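PDB 3EO4: uncharacterized protein MJ1062 from Methanocaldococcus jannaschii, which is of unknown function, though this piece is a GNAT-family domain and the whole protein may transfer acyl and hexosyl groups. Local coordinates for residues L47-E50 with E51-W55. Numbering follows the deposited sequence.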
loop_
_atom_site.group_PDB
_atom_site.type_symbol
_atom_site.label_atom_id
_atom_site.label_comp_id
_atom_site.label_asym_id
_atom_site.label_seq_id
_atom_site.Cartn_x
_atom_site.Cartn_y
_atom_site.Cartn_z
ATOM N N LEU A 47 -2.336 -5.759 -8.901
ATOM C CA LEU A 47 -3.430 -6.720 -8.679
ATOM C C LEU A 47 -4.796 -6.114 -8.922
ATOM O O LEU A 47 -4.950 -4.904 -8.878
ATOM C CB LEU A 47 -3.364 -7.211 -7.242
ATOM C CG LEU A 47 -2.615 -8.490 -6.866
ATOM C CD1 LEU A 47 -1.450 -8.846 -7.795
ATOM C CD2 LEU A 47 -2.197 -8.425 -5.413
ATOM N N LYS A 48 -5.798 -6.944 -9.179
ATOM C CA LYS A 48 -7.178 -6.466 -9.189
ATOM C C LYS A 48 -7.846 -6.960 -7.906
ATOM O O LYS A 48 -7.562 -8.063 -7.447
ATOM C CB LYS A 48 -7.916 -6.962 -10.437
ATOM C CG LYS A 48 -7.157 -6.632 -11.708
ATOM C CD LYS A 48 -7.929 -6.989 -12.973
ATOM C CE LYS A 48 -6.979 -7.020 -14.141
ATOM N NZ LYS A 48 -7.696 -7.294 -15.407
ATOM N N TRP A 49 -8.713 -6.140 -7.319
ATOM C CA TRP A 49 -9.440 -6.538 -6.116
ATOM C C TRP A 49 -10.093 -7.932 -6.273
ATOM O O TRP A 49 -9.925 -8.790 -5.404
ATOM C CB TRP A 49 -10.482 -5.489 -5.736
ATOM C CG TRP A 49 -11.304 -5.875 -4.532
ATOM C CD1 TRP A 49 -12.612 -6.265 -4.521
ATOM C CD2 TRP A 49 -10.867 -5.886 -3.160
ATOM N NE1 TRP A 49 -13.013 -6.536 -3.231
ATOM C CE2 TRP A 49 -11.957 -6.320 -2.380
ATOM C CE3 TRP A 49 -9.646 -5.592 -2.523
ATOM C CZ2 TRP A 49 -11.881 -6.444 -0.985
ATOM C CZ3 TRP A 49 -9.562 -5.732 -1.125
ATOM C CH2 TRP A 49 -10.680 -6.146 -0.380
ATOM N N GLU A 50 -10.795 -8.172 -7.377
ATOM C CA GLU A 50 -11.468 -9.465 -7.549
ATOM C C GLU A 50 -10.498 -10.645 -7.406
ATOM O O GLU A 50 -10.812 -11.605 -6.718
ATOM C CB GLU A 50 -12.283 -9.515 -8.857
ATOM C CG GLU A 50 -11.429 -9.700 -10.093
ATOM C CD GLU A 50 -11.733 -8.689 -11.167
ATOM O OE1 GLU A 50 -12.490 -9.058 -12.104
ATOM O OE2 GLU A 50 -11.219 -7.530 -11.068
ATOM N N GLU A 51 -9.295 -10.531 -7.979
ATOM C CA GLU A 51 -8.255 -11.556 -7.838
ATOM C C GLU A 51 -7.746 -11.654 -6.399
ATOM O O GLU A 51 -7.579 -12.737 -5.846
ATOM C CB GLU A 51 -7.047 -11.223 -8.709
ATOM C CG GLU A 51 -7.324 -11.030 -10.194
ATOM C CD GLU A 51 -6.139 -10.381 -10.932
ATOM O OE1 GLU A 51 -5.251 -9.743 -10.284
ATOM O OE2 GLU A 51 -6.118 -10.494 -12.189
ATOM N N HIS A 52 -7.471 -10.503 -5.814
ATOM C CA HIS A 52 -7.014 -10.450 -4.448
ATOM C C HIS A 52 -8.039 -11.040 -3.469
ATOM O O HIS A 52 -7.679 -11.761 -2.532
ATOM C CB HIS A 52 -6.706 -9.003 -4.098
ATOM C CG HIS A 52 -6.086 -8.827 -2.754
ATOM N ND1 HIS A 52 -4.891 -9.415 -2.404
ATOM C CD2 HIS A 52 -6.481 -8.105 -1.681
ATOM C CE1 HIS A 52 -4.586 -9.079 -1.165
ATOM N NE2 HIS A 52 -5.532 -8.277 -0.705
ATOM N N TYR A 53 -9.304 -10.710 -3.682
ATOM C CA TYR A 53 -10.349 -11.103 -2.756
ATOM C C TYR A 53 -10.712 -12.575 -2.948
ATOM O O TYR A 53 -11.048 -13.284 -2.000
ATOM C CB TYR A 53 -11.586 -10.199 -2.920
ATOM C CG TYR A 53 -12.558 -10.323 -1.774
ATOM C CD1 TYR A 53 -12.189 -9.891 -0.501
ATOM C CD2 TYR A 53 -13.815 -10.906 -1.943
ATOM C CE1 TYR A 53 -13.039 -9.998 0.567
ATOM C CE2 TYR A 53 -14.687 -11.027 -0.863
ATOM C CZ TYR A 53 -14.272 -10.559 0.396
ATOM O OH TYR A 53 -15.067 -10.639 1.513
ATOM N N SER A 54 -10.625 -13.040 -4.187
ATOM C CA SER A 54 -10.833 -14.458 -4.465
ATOM C C SER A 54 -9.711 -15.300 -3.822
ATOM O O SER A 54 -9.987 -16.382 -3.299
ATOM C CB SER A 54 -10.965 -14.682 -5.965
ATOM O OG SER A 54 -10.690 -16.017 -6.305
ATOM N N TRP A 55 -8.471 -14.791 -3.808
ATOM C CA TRP A 55 -7.398 -15.416 -3.021
ATOM C C TRP A 55 -7.817 -15.532 -1.552
ATOM O O TRP A 55 -7.737 -16.599 -0.950
ATOM C CB TRP A 55 -6.067 -14.645 -3.148
ATOM C CG TRP A 55 -5.064 -15.012 -2.088
ATOM C CD1 TRP A 55 -4.247 -16.092 -2.089
ATOM C CD2 TRP A 55 -4.782 -14.296 -0.851
ATOM N NE1 TRP A 55 -3.472 -16.111 -0.937
ATOM C CE2 TRP A 55 -3.790 -15.029 -0.159
ATOM C CE3 TRP A 55 -5.288 -13.128 -0.261
ATOM C CZ2 TRP A 55 -3.288 -14.629 1.081
ATOM C CZ3 TRP A 55 -4.791 -12.726 0.990
ATOM C CH2 TRP A 55 -3.801 -13.474 1.646
#
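Lys48 O accepts His52 N at 2.9 Å, the first of four successive i to i+4 bonds that open helix 49-58; Trp49 O with Tyr53 N (2.7 Å), Glu50 O with Ser54 N (2.9 Å) and Glu51 O with Trp55 N follow. Lys48 N, the amide of the N-cap residue, reaches Glu51 OE1 at 3.1 Å, nearly straight but from above the carboxylate plane. With CG beside its own backbone N (chi1 -56°) and an extended chain beyond, Glu51 folds back over the N-terminus. In the same first turn, the indole of Trp49 and the ring of Tyr53 lie side by side, planes 19° apart but slid until barely overlapping; Tyr53 CB sits over the five-membered ring in a CH-pi contact, and Tyr53 CD1 meets Trp49 CZ2 at 3.5 Å. Trp49 CZ3 also approaches the edge of the His52 ring, whose NE2 is hydrogen-bonded to Leu24 O. With an alanine at Trp49, Tyr53 CB and CD1 would probably lose the indole they lie against, and Arg76 of the second subunit its cation-pi partner. One half of a capping box thus starts this surface helix of the GNAT domain, and an aromatic cluster joins it to helix 24-31 and the dimer partner.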